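Local coordinates for HD domain protein (Enterococcus faecalis, PDB 4LRL) that probably hydrolyses deoxyribonucleoside triphosphates, dGTP among them, as a metal-binding HD-domain enzyme that bound nucleotides regulate allosterically, at residues V378-K383 / Y443-M448; R273-I278 / R350-S355; A369-L374 / R465-Y470. One frame throughout, in Å; residues are numbered along the deposited sequence. Where two conformers were deposited one is given.

Overall arrangement
Along the chain, contact 2 (273-278 / 350-355) closes before contact 3 (369-374 / 465-470) opens, and contact 1 (378-383 / 443-448) is nested inside the loop that contact 3 closes. Strands 354-357 and 441-444, neighbours in an antiparallel sheet, join contacts 1 and 2, whose centres lie about 11 Å apart. Helices 361-377 and 461-468 meet in contact 3, centred about 10 Å from the centre of contact 1 and about 19 Å from that of contact 2. Contacts 1 and 2 both touch the same dGTP, through K446 and through R350 and K354, and a second subunit completes the site. One small sheet thus links both dGTP-binding contacts, and contact 3 packs against it, F467 on F444.

Contact 1: residues V378-K383 / Y443-M448. With DGT (2'-deoxyguanosine-5'-triphosphate), chain R.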
loop_
_atom_site.group_PDB
_atom_site.type_symbol
_atom_site.label_atom_id
_atom_site.label_comp_id
_atom_site.label_asym_id
_atom_site.label_seq_id
_atom_site.Cartn_x
_atom_site.Cartn_y
_atom_site.Cartn_z
ATOM N N VAL C 378 39.521 3.870 -30.677
ATOM C CA VAL C 378 39.463 2.502 -30.132
ATOM C C VAL C 378 38.529 1.565 -30.915
ATOM O O VAL C 378 38.416 0.390 -30.577
ATOM C CB VAL C 378 39.167 2.455 -28.597
ATOM C CG1 VAL C 378 40.146 3.343 -27.835
ATOM C CG2 VAL C 378 37.712 2.834 -28.277
ATOM N N GLY C 379 37.886 2.083 -31.966
ATOM C CA GLY C 379 37.132 1.248 -32.903
ATOM C C GLY C 379 35.618 1.402 -32.899
ATOM O O GLY C 379 34.916 0.657 -33.595
ATOM N N PHE C 380 35.104 2.356 -32.123
ATOM C CA PHE C 380 33.670 2.598 -32.087
ATOM C C PHE C 380 33.308 3.745 -33.018
ATOM O O PHE C 380 33.687 4.889 -32.761
ATOM C CB PHE C 380 33.198 2.935 -30.670
ATOM C CG PHE C 380 33.261 1.789 -29.703
ATOM C CD1 PHE C 380 34.241 1.750 -28.720
ATOM C CD2 PHE C 380 32.312 0.769 -29.743
ATOM C CE1 PHE C 380 34.292 0.685 -27.791
ATOM C CE2 PHE C 380 32.350 -0.292 -28.828
ATOM C CZ PHE C 380 33.342 -0.337 -27.854
ATOM N N ASN C 381 32.579 3.454 -34.092
ATOM C CA ASN C 381 32.093 4.519 -34.958
ATOM C C ASN C 381 31.204 5.482 -34.141
ATOM O O ASN C 381 30.174 5.068 -33.602
ATOM C CB ASN C 381 31.352 3.949 -36.173
ATOM C CG ASN C 381 31.012 5.012 -37.200
ATOM O OD1 ASN C 381 30.636 6.129 -36.853
ATOM N ND2 ASN C 381 31.129 4.663 -38.479
ATOM N N PRO C 382 31.614 6.764 -34.043
ATOM C CA PRO C 382 30.943 7.756 -33.184
ATOM C C PRO C 382 29.501 8.070 -33.598
ATOM O O PRO C 382 28.683 8.464 -32.758
ATOM C CB PRO C 382 31.813 9.012 -33.342
ATOM C CG PRO C 382 33.106 8.537 -33.953
ATOM C CD PRO C 382 32.755 7.349 -34.774
ATOM N N LYS C 383 29.191 7.900 -34.878
ATOM C CA LYS C 383 27.837 8.151 -35.354
ATOM C C LYS C 383 26.809 7.181 -34.750
ATOM O O LYS C 383 25.634 7.525 -34.639
ATOM C CB LYS C 383 27.768 8.126 -36.877
ATOM C CG LYS C 383 28.539 9.238 -37.552
ATOM C CD LYS C 383 27.812 9.742 -38.800
ATOM C CE LYS C 383 28.692 10.646 -39.667
ATOM N NZ LYS C 383 29.707 9.859 -40.414
ATOM N N TYR C 443 26.299 10.435 -24.722
ATOM C CA TYR C 443 26.240 9.002 -24.537
ATOM C C TYR C 443 27.446 8.358 -25.181
ATOM O O TYR C 443 27.887 8.793 -26.231
ATOM C CB TYR C 443 24.932 8.439 -25.109
ATOM C CG TYR C 443 23.756 8.604 -24.175
ATOM C CD1 TYR C 443 22.947 9.743 -24.221
ATOM C CD2 TYR C 443 23.463 7.626 -23.234
ATOM C CE1 TYR C 443 21.852 9.890 -23.339
ATOM C CE2 TYR C 443 22.392 7.764 -22.351
ATOM C CZ TYR C 443 21.594 8.896 -22.407
ATOM O OH TYR C 443 20.543 9.001 -21.521
ATOM N N PHE C 444 27.973 7.315 -24.546
ATOM C CA PHE C 444 29.194 6.652 -25.027
ATOM C C PHE C 444 29.234 5.216 -24.531
ATOM O O PHE C 444 28.553 4.885 -23.547
ATOM C CB PHE C 444 30.445 7.405 -24.553
ATOM C CG PHE C 444 30.454 7.713 -23.081
ATOM C CD1 PHE C 444 30.947 6.783 -22.159
ATOM C CD2 PHE C 444 29.970 8.933 -22.610
ATOM C CE1 PHE C 444 30.961 7.069 -20.784
ATOM C CE2 PHE C 444 29.975 9.228 -21.242
ATOM C CZ PHE C 444 30.472 8.293 -20.328
ATOM N N PRO C 445 30.026 4.353 -25.204
ATOM C CA PRO C 445 30.113 2.973 -24.725
ATOM C C PRO C 445 30.703 2.925 -23.331
ATOM O O PRO C 445 31.668 3.631 -23.042
ATOM C CB PRO C 445 31.049 2.300 -25.736
ATOM C CG PRO C 445 30.943 3.156 -26.962
ATOM C CD PRO C 445 30.826 4.546 -26.428
ATOM N N LYS C 446 30.086 2.119 -22.476
ATOM C CA LYS C 446 30.591 1.846 -21.136
ATOM C C LYS C 446 32.069 1.437 -21.155
ATOM O O LYS C 446 32.850 1.875 -20.301
ATOM C CB LYS C 446 29.749 0.755 -20.456
ATOM C CG LYS C 446 30.071 0.558 -18.979
ATOM C CD LYS C 446 29.142 -0.445 -18.283
ATOM C CE LYS C 446 29.714 -0.835 -16.919
ATOM N NZ LYS C 446 28.701 -1.399 -15.974
ATOM N N GLU C 447 32.452 0.618 -22.132
ATOM C CA GLU C 447 33.826 0.102 -22.189
ATOM C C GLU C 447 34.905 1.185 -22.326
ATOM O O GLU C 447 36.090 0.903 -22.141
ATOM C CB GLU C 447 34.008 -1.054 -23.201
ATOM C CG GLU C 447 33.254 -0.964 -24.519
ATOM C CD GLU C 447 31.808 -1.442 -24.426
ATOM O OE1 GLU C 447 31.515 -2.565 -24.891
ATOM O OE2 GLU C 447 30.966 -0.689 -23.896
ATOM N N MET C 448 34.486 2.421 -22.603
ATOM C CA MET C 448 35.398 3.564 -22.620
ATOM C C MET C 448 35.938 3.877 -21.230
ATOM O O MET C 448 37.029 4.432 -21.098
ATOM C CB MET C 448 34.718 4.817 -23.185
ATOM C CG MET C 448 34.415 4.787 -24.682
ATOM S SD MET C 448 35.820 4.429 -25.761
ATOM C CE MET C 448 36.906 5.816 -25.433
HETATM P PG DGT R . 26.685 0.146 -12.978
HETATM O O1G DGT R . 26.265 0.795 -11.671
HETATM O O2G DGT R . 28.076 0.556 -13.442
HETATM O O3G DGT R . 26.406 -1.347 -13.051
HETATM O O3B DGT R . 25.737 0.743 -14.144
HETATM P PB DGT R . 24.388 1.551 -13.850
HETATM O O1B DGT R . 24.621 3.005 -14.164
HETATM O O2B DGT R . 23.831 1.148 -12.507
HETATM O O3A DGT R . 23.414 0.967 -14.982
HETATM P PA DGT R . 22.735 -0.486 -14.984
HETATM O O1A DGT R . 22.785 -0.966 -16.407
HETATM O O2A DGT R . 23.231 -1.389 -13.903
HETATM O "O5'" DGT R . 21.186 -0.145 -14.686
HETATM C "C5'" DGT R . 20.758 0.715 -13.636
HETATM C "C4'" DGT R . 19.601 0.076 -12.871
HETATM O "O4'" DGT R . 18.637 -0.562 -13.724
HETATM C "C3'" DGT R . 20.101 -1.050 -11.977
HETATM O "O3'" DGT R . 20.746 -0.563 -10.787
HETATM C "C2'" DGT R . 18.840 -1.873 -11.741
HETATM C "C1'" DGT R . 17.981 -1.598 -12.977
HETATM N N9 DGT R . 17.800 -2.809 -13.814
HETATM C C8 DGT R . 16.610 -3.297 -14.222
HETATM N N7 DGT R . 16.754 -4.415 -14.985
HETATM C C5 DGT R . 18.075 -4.653 -15.074
HETATM C C6 DGT R . 18.944 -5.681 -15.713
HETATM O O6 DGT R . 18.493 -6.623 -16.394
HETATM N N1 DGT R . 20.258 -5.576 -15.568
HETATM C C2 DGT R . 20.832 -4.601 -14.853
HETATM N N2 DGT R . 22.178 -4.604 -14.772
HETATM N N3 DGT R . 20.119 -3.619 -14.238
HETATM C C4 DGT R . 18.756 -3.598 -14.305
#
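F380 lays its ring over P445, and the fit is that of a flat lid on a knob. P445 CG stands 3.8 Å from the ring centroid and only 11° off the ring normal, a CH-pi contact in which the polarised C-H groups of proline meet an aromatic face. The proline CB reaches toward the far end of the same ring. There E447 takes over: its CG lies 3.4 Å from F380 CZ, and the chain, bent at chi2, crosses the phenyl at about a right angle. Its carboxylate goes on to a salt bridge with R346, so aliphatic carbon serves the ring and charge serves the arginine. M448 fits in between F380 and V378. Bent at both chi2 and chi3, it brings SD to 3.5 Å from V378 CG2, and the sulfur approaches F380 obliquely, 5.4 Å from the centroid, a loose Met-aromatic contact. A flexible thioether can bend to meet both the valine methyl and the ring.

The backbone around these knobs is a turn between two helices. G379 follows helix 361-377 in a Schellman motif with phi 111°, a conformation easy for a residue without CB. N381 is the N-cap of the next helix, its OD1 accepting from K383 N at 3.0 Å. On the other segment a short 3-10 turn, with M448 N bonded to P445 O at 3.1 Å, sets P445 and E447 toward the ring, while M448 reaches V378 and F380 by its bends. Extended K446 runs the other way, where NZ donates to dGTP O2G at 3.3 Å. This proline-aromatic CH-pi contact, behind a phosphate-binding lysine, belongs here to a nucleotide site completed by a second subunit, consistent with the allosteric regulation of this dNTPase.

Contact 2: residues R273-I278 / R350-S355; sequences RGMEVI and RKPLKS. With DGT (2'-deoxyguanosine-5'-triphosphate), chain R.
M275 curls over P352 on its way to R350. From CB, on helix 270-291, the chain goes to CG, which is anti to the carbonyl carbon (chi1 -70°) and passes 3.9 Å from P352 CB. Bends at chi2 and chi3 then bring SD to 3.7 Å from P352 N and CE to 3.7 Å from R350 CA. A flexible thioether can follow this bent loop backbone, and the flat proline ring offers it apolar carbon. The helix can come so near because G274 has no side chain: its CA is 4.8 Å from L353 CA.

The loop packed on the helix contributes to a dGTP site between subunits, with Q65, R68, N60 and K38 of the second subunit bonding the same nucleotide. R350 leaves the loop fully extended from CG to NE and turns a guanidinium face to the guanine base. At its edge, near the alpha-phosphorus, NH2 donates to dGTP O1A at 2.7 Å and a nearly straight 167°, and NH1 to dGTP O5' at 2.9 Å, while NE is held by the carbonyl of F78. K354, pointing away from the helix, gives NZ to dGTP O1B at 2.7 Å. L353 points toward the helix: its CD1 meets V277 CG1 at 3.5 Å, crossing that valine at about a right angle, and its CG lies against I278.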
loop_
_atom_site.group_PDB
_atom_site.type_symbol
_atom_site.label_atom_id
_atom_site.label_comp_id
_atom_site.label_asym_id
_atom_site.label_seq_id
_atom_site.Cartn_x
_atom_site.Cartn_y
_atom_site.Cartn_z
ATOM N N ARG C 273 17.188 5.837 -21.348
ATOM C CA ARG C 273 17.537 6.632 -22.507
ATOM C C ARG C 273 18.771 6.087 -23.249
ATOM O O ARG C 273 18.879 6.242 -24.470
ATOM C CB ARG C 273 17.716 8.090 -22.119
ATOM C CG ARG C 273 16.403 8.787 -21.760
ATOM C CD ARG C 273 16.601 10.272 -21.870
ATOM N NE ARG C 273 17.100 10.840 -20.630
ATOM C CZ ARG C 273 17.829 11.949 -20.540
ATOM N NH1 ARG C 273 18.184 12.628 -21.627
ATOM N NH2 ARG C 273 18.216 12.368 -19.343
ATOM N N GLY C 274 19.675 5.442 -22.515
ATOM C CA GLY C 274 20.796 4.715 -23.106
ATOM C C GLY C 274 20.361 3.600 -24.040
ATOM O O GLY C 274 20.954 3.403 -25.104
ATOM N N MET C 275 19.318 2.868 -23.653
ATOM C CA MET C 275 18.805 1.783 -24.489
ATOM C C MET C 275 18.070 2.338 -25.714
ATOM O O MET C 275 18.121 1.760 -26.807
ATOM C CB MET C 275 17.899 0.861 -23.672
ATOM C CG MET C 275 18.650 0.020 -22.642
ATOM S SD MET C 275 19.791 -1.143 -23.423
ATOM C CE MET C 275 18.650 -2.335 -24.124
ATOM N N GLU C 276 17.392 3.464 -25.521
ATOM C CA GLU C 276 16.685 4.124 -26.597
ATOM C C GLU C 276 17.660 4.621 -27.669
ATOM O O GLU C 276 17.385 4.498 -28.868
ATOM C CB GLU C 276 15.843 5.269 -26.039
ATOM C CG GLU C 276 14.827 5.812 -27.015
ATOM C CD GLU C 276 15.413 6.835 -27.989
ATOM O OE1 GLU C 276 14.878 6.948 -29.119
ATOM O OE2 GLU C 276 16.398 7.529 -27.629
ATOM N N VAL C 277 18.796 5.169 -27.241
ATOM C CA VAL C 277 19.840 5.584 -28.169
ATOM C C VAL C 277 20.313 4.406 -29.022
ATOM O O VAL C 277 20.490 4.556 -30.227
ATOM C CB VAL C 277 21.041 6.296 -27.456
ATOM C CG1 VAL C 277 22.222 6.441 -28.399
ATOM C CG2 VAL C 277 20.630 7.678 -26.945
ATOM N N ILE C 278 20.492 3.235 -28.409
ATOM C CA ILE C 278 20.905 2.043 -29.148
ATOM C C ILE C 278 19.833 1.600 -30.147
ATOM O O ILE C 278 20.138 1.302 -31.302
ATOM C CB ILE C 278 21.313 0.899 -28.195
ATOM C CG1 ILE C 278 22.763 1.103 -27.766
ATOM C CG2 ILE C 278 21.158 -0.485 -28.866
ATOM C CD1 ILE C 278 23.021 0.640 -26.386
ATOM N N ARG C 350 20.705 -6.102 -23.469
ATOM C CA ARG C 350 20.756 -4.975 -22.525
ATOM C C ARG C 350 22.179 -4.484 -22.260
ATOM O O ARG C 350 22.768 -4.772 -21.216
ATOM C CB ARG C 350 20.006 -5.287 -21.212
ATOM C CG ARG C 350 19.775 -4.064 -20.313
ATOM C CD ARG C 350 19.255 -4.445 -18.935
ATOM N NE ARG C 350 18.977 -3.292 -18.067
ATOM C CZ ARG C 350 19.899 -2.548 -17.445
ATOM N NH1 ARG C 350 19.521 -1.535 -16.681
ATOM N NH2 ARG C 350 21.199 -2.785 -17.598
ATOM N N LYS C 351 22.723 -3.742 -23.219
ATOM C CA LYS C 351 24.044 -3.134 -23.078
ATOM C C LYS C 351 23.884 -1.657 -23.349
ATOM O O LYS C 351 24.249 -1.191 -24.426
ATOM C CB LYS C 351 25.062 -3.708 -24.075
ATOM C CG LYS C 351 25.126 -5.221 -24.167
ATOM C CD LYS C 351 25.721 -5.825 -22.939
ATOM C CE LYS C 351 25.972 -7.318 -23.141
ATOM N NZ LYS C 351 26.250 -7.968 -21.837
ATOM N N PRO C 352 23.319 -0.913 -22.383
ATOM C CA PRO C 352 23.041 0.476 -22.732
ATOM C C PRO C 352 24.334 1.257 -22.894
ATOM O O PRO C 352 25.374 0.862 -22.348
ATOM C CB PRO C 352 22.232 1.001 -21.541
ATOM C CG PRO C 352 22.179 -0.146 -20.518
ATOM C CD PRO C 352 23.154 -1.181 -20.946
ATOM N N LEU C 353 24.272 2.330 -23.680
ATOM C CA LEU C 353 25.335 3.318 -23.687
ATOM C C LEU C 353 25.341 4.027 -22.331
ATOM O O LEU C 353 24.285 4.263 -21.745
ATOM C CB LEU C 353 25.117 4.333 -24.810
ATOM C CG LEU C 353 25.270 3.883 -26.268
ATOM C CD1 LEU C 353 25.193 5.091 -27.188
ATOM C CD2 LEU C 353 26.579 3.143 -26.526
ATOM N N LYS C 354 26.532 4.345 -21.835
ATOM C CA LYS C 354 26.701 5.149 -20.633
ATOM C C LYS C 354 26.597 6.621 -21.037
ATOM O O LYS C 354 26.681 6.940 -22.223
ATOM C CB LYS C 354 28.064 4.831 -20.014
ATOM C CG LYS C 354 28.258 5.234 -18.560
ATOM C CD LYS C 354 27.522 4.319 -17.565
ATOM C CE LYS C 354 27.619 4.899 -16.142
ATOM N NZ LYS C 354 26.914 4.102 -15.079
ATOM N N SER C 355 26.408 7.514 -20.069
ATOM C CA SER C 355 26.290 8.948 -20.350
ATOM C C SER C 355 26.853 9.854 -19.261
ATOM O O SER C 355 26.991 9.462 -18.103
ATOM C CB SER C 355 24.837 9.342 -20.605
ATOM O OG SER C 355 24.057 9.180 -19.431
HETATM P PG DGT R . 26.685 0.146 -12.978
HETATM O O1G DGT R . 26.265 0.795 -11.671
HETATM O O2G DGT R . 28.076 0.556 -13.442
HETATM O O3G DGT R . 26.406 -1.347 -13.051
HETATM O O3B DGT R . 25.737 0.743 -14.144
HETATM P PB DGT R . 24.388 1.551 -13.850
HETATM O O1B DGT R . 24.621 3.005 -14.164
HETATM O O2B DGT R . 23.831 1.148 -12.507
HETATM O O3A DGT R . 23.414 0.967 -14.982
HETATM P PA DGT R . 22.735 -0.486 -14.984
HETATM O O1A DGT R . 22.785 -0.966 -16.407
HETATM O O2A DGT R . 23.231 -1.389 -13.903
HETATM O "O5'" DGT R . 21.186 -0.145 -14.686
HETATM C "C5'" DGT R . 20.758 0.715 -13.636
HETATM C "C4'" DGT R . 19.601 0.076 -12.871
HETATM O "O4'" DGT R . 18.637 -0.562 -13.724
HETATM C "C3'" DGT R . 20.101 -1.050 -11.977
HETATM O "O3'" DGT R . 20.746 -0.563 -10.787
HETATM C "C2'" DGT R . 18.840 -1.873 -11.741
HETATM C "C1'" DGT R . 17.981 -1.598 -12.977
HETATM N N9 DGT R . 17.800 -2.809 -13.814
HETATM C C8 DGT R . 16.610 -3.297 -14.222
HETATM N N7 DGT R . 16.754 -4.415 -14.985
HETATM C C5 DGT R . 18.075 -4.653 -15.074
HETATM C C6 DGT R . 18.944 -5.681 -15.713
HETATM O O6 DGT R . 18.493 -6.623 -16.394
HETATM N N1 DGT R . 20.258 -5.576 -15.568
HETATM C C2 DGT R . 20.832 -4.601 -14.853
HETATM N N2 DGT R . 22.178 -4.604 -14.772
HETATM N N3 DGT R . 20.119 -3.619 -14.238
HETATM C C4 DGT R . 18.756 -3.598 -14.305
#

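Contact 3: residues A369-L374 / R465-Y470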
loop_
_atom_site.group_PDB
_atom_site.type_symbol
_atom_site.label_atom_id
_atom_site.label_comp_id
_atom_site.label_asym_id
_atom_site.label_seq_id
_atom_site.Cartn_x
_atom_site.Cartn_y
_atom_site.Cartn_z
ATOM N N ALA C 369 33.504 16.651 -29.515
ATOM C CA ALA C 369 34.116 16.229 -30.773
ATOM C C ALA C 369 35.421 15.454 -30.535
ATOM O O ALA C 369 35.664 14.431 -31.179
ATOM C CB ALA C 369 34.333 17.416 -31.690
ATOM N N TYR C 370 36.224 15.937 -29.583
ATOM C CA TYR C 370 37.472 15.297 -29.192
ATOM C C TYR C 370 37.220 13.905 -28.588
ATOM O O TYR C 370 37.847 12.935 -28.999
ATOM C CB TYR C 370 38.276 16.210 -28.246
ATOM C CG TYR C 370 39.555 15.591 -27.724
ATOM C CD1 TYR C 370 39.674 15.227 -26.389
ATOM C CD2 TYR C 370 40.633 15.341 -28.573
ATOM C CE1 TYR C 370 40.841 14.640 -25.903
ATOM C CE2 TYR C 370 41.801 14.757 -28.099
ATOM C CZ TYR C 370 41.897 14.413 -26.763
ATOM O OH TYR C 370 43.046 13.835 -26.291
ATOM N N LEU C 371 36.283 13.811 -27.647
ATOM C CA LEU C 371 35.867 12.515 -27.081
ATOM C C LEU C 371 35.348 11.558 -28.143
ATOM O O LEU C 371 35.592 10.346 -28.065
ATOM C CB LEU C 371 34.806 12.689 -25.990
ATOM C CG LEU C 371 35.170 13.597 -24.817
ATOM C CD1 LEU C 371 34.075 13.555 -23.783
ATOM C CD2 LEU C 371 36.506 13.204 -24.197
ATOM N N ARG C 372 34.637 12.099 -29.131
ATOM C CA ARG C 372 34.208 11.301 -30.281
ATOM C C ARG C 372 35.378 10.778 -31.112
ATOM O O ARG C 372 35.332 9.641 -31.577
ATOM C CB ARG C 372 33.231 12.079 -31.158
ATOM C CG ARG C 372 31.814 12.001 -30.627
ATOM C CD ARG C 372 30.913 12.983 -31.323
ATOM N NE ARG C 372 29.521 12.625 -31.104
ATOM C CZ ARG C 372 28.498 13.455 -31.266
ATOM N NH1 ARG C 372 28.712 14.713 -31.644
ATOM N NH2 ARG C 372 27.261 13.019 -31.045
ATOM N N GLU C 373 36.422 11.596 -31.290
ATOM C CA GLU C 373 37.651 11.127 -31.915
ATOM C C GLU C 373 38.243 9.951 -31.135
ATOM O O GLU C 373 38.547 8.916 -31.714
ATOM C CB GLU C 373 38.691 12.239 -32.043
ATOM C CG GLU C 373 39.959 11.753 -32.740
ATOM C CD GLU C 373 41.098 12.758 -32.754
ATOM O OE1 GLU C 373 41.001 13.829 -32.120
ATOM O OE2 GLU C 373 42.111 12.464 -33.426
ATOM N N LEU C 374 38.380 10.108 -29.821
ATOM C CA LEU C 374 38.964 9.065 -28.988
ATOM C C LEU C 374 38.184 7.763 -29.071
ATOM O O LEU C 374 38.773 6.687 -29.161
ATOM C CB LEU C 374 39.056 9.519 -27.527
ATOM C CG LEU C 374 39.903 10.755 -27.211
ATOM C CD1 LEU C 374 39.799 11.066 -25.723
ATOM C CD2 LEU C 374 41.375 10.569 -27.656
ATOM N N ARG C 465 42.357 6.023 -20.576
ATOM C CA ARG C 465 42.690 6.920 -19.476
ATOM C C ARG C 465 42.454 8.384 -19.864
ATOM O O ARG C 465 41.911 9.152 -19.069
ATOM C CB ARG C 465 44.118 6.683 -18.971
ATOM C CG ARG C 465 44.280 5.371 -18.197
ATOM C CD ARG C 465 45.653 5.252 -17.547
ATOM N NE ARG C 465 46.739 5.297 -18.524
ATOM C CZ ARG C 465 47.279 4.224 -19.096
ATOM N NH1 ARG C 465 46.834 3.012 -18.792
ATOM N NH2 ARG C 465 48.264 4.364 -19.974
ATOM N N GLU C 466 42.826 8.756 -21.083
ATOM C CA GLU C 466 42.599 10.109 -21.577
ATOM C C GLU C 466 41.103 10.420 -21.571
ATOM O O GLU C 466 40.675 11.417 -20.992
ATOM C CB GLU C 466 43.206 10.289 -22.975
ATOM C CG GLU C 466 42.901 11.635 -23.647
ATOM C CD GLU C 466 43.617 12.824 -23.020
ATOM O OE1 GLU C 466 44.236 12.679 -21.943
ATOM O OE2 GLU C 466 43.555 13.918 -23.611
ATOM N N PHE C 467 40.317 9.539 -22.181
ATOM C CA PHE C 467 38.867 9.656 -22.162
ATOM C C PHE C 467 38.290 9.792 -20.745
ATOM O O PHE C 467 37.477 10.693 -20.489
ATOM C CB PHE C 467 38.211 8.475 -22.886
ATOM C CG PHE C 467 36.716 8.561 -22.922
ATOM C CD1 PHE C 467 36.066 9.110 -24.024
ATOM C CD2 PHE C 467 35.954 8.125 -21.834
ATOM C CE1 PHE C 467 34.674 9.209 -24.049
ATOM C CE2 PHE C 467 34.565 8.213 -21.852
ATOM C CZ PHE C 467 33.921 8.754 -22.959
ATOM N N SER C 468 38.720 8.908 -19.840
ATOM C CA SER C 468 38.224 8.867 -18.457
ATOM C C SER C 468 38.413 10.177 -17.709
ATOM O O SER C 468 37.576 10.547 -16.889
ATOM C CB SER C 468 38.905 7.744 -17.663
ATOM O OG SER C 468 38.676 6.479 -18.259
ATOM N N SER C 469 39.515 10.873 -17.993
ATOM C CA SER C 469 39.843 12.133 -17.317
ATOM C C SER C 469 38.843 13.261 -17.625
ATOM O O SER C 469 38.849 14.297 -16.951
ATOM C CB SER C 469 41.271 12.568 -17.650
ATOM O OG SER C 469 41.416 12.815 -19.039
ATOM N N TYR C 470 37.983 13.042 -18.622
ATOM C CA TYR C 470 36.930 13.995 -18.985
ATOM C C TYR C 470 35.566 13.704 -18.334
ATOM O O TYR C 470 34.634 14.507 -18.467
ATOM C CB TYR C 470 36.772 14.063 -20.506
ATOM C CG TYR C 470 37.884 14.832 -21.186
ATOM C CD1 TYR C 470 39.020 14.178 -21.671
ATOM C CD2 TYR C 470 37.812 16.219 -21.321
ATOM C CE1 TYR C 470 40.049 14.888 -22.284
ATOM C CE2 TYR C 470 38.830 16.938 -21.932
ATOM C CZ TYR C 470 39.944 16.267 -22.413
ATOM O OH TYR C 470 40.952 16.981 -23.014
#
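Y370 and Y470 meet ring against ring, yet in neither a stack nor an edge-to-face pair: the centroids are 5.8 Å apart and the planes make 63°. At the edge of the Y370 ring, close to its plane, lie Y470 CE1 and the carboxylate oxygen E466 OE2, while one face is covered by CG of L374 from its own helix, set toward the rim. The Y470 ring has E466 OE2 and the carbonyl oxygen of F467 at its own edge, near the ring plane. Obliquely to it comes L371 CD2, 3.7 Å from Y470 CG. L371 CB touches F467 as well, 4.0 Å from CE1, again at a slant.

These residues join helix 361-377 to helix 461-468 and to Y470 just after it. L371 and L374 point toward the other segment, their methyls lying beside Y470 and F467. L374 CD1 reaches E466 CG at 3.8 Å and F467 CB at 4.2 Å, so one methyl packs on the beta carbon of F467 and the aliphatic part of E466. Beyond, F467 meets F444 edge-to-face, continuing the apolar layer toward the sheet, and Y470 takes a cation-pi contact from K479.

The polar link lies beside the apolar contacts. With CG anti to its nitrogen (chi1 177°), Y370 carries its hydroxyl across to E466, where OH donates to OE2 at 2.7 Å. The oxygen is met on its anti side, 21° out of the carboxylate plane, and that plane stands perpendicular to the ring. A phenol donating a hydrogen bond to a carboxylate makes a short, directional link, which would tend to favour the charged form of E466 and to limit rotation of both groups.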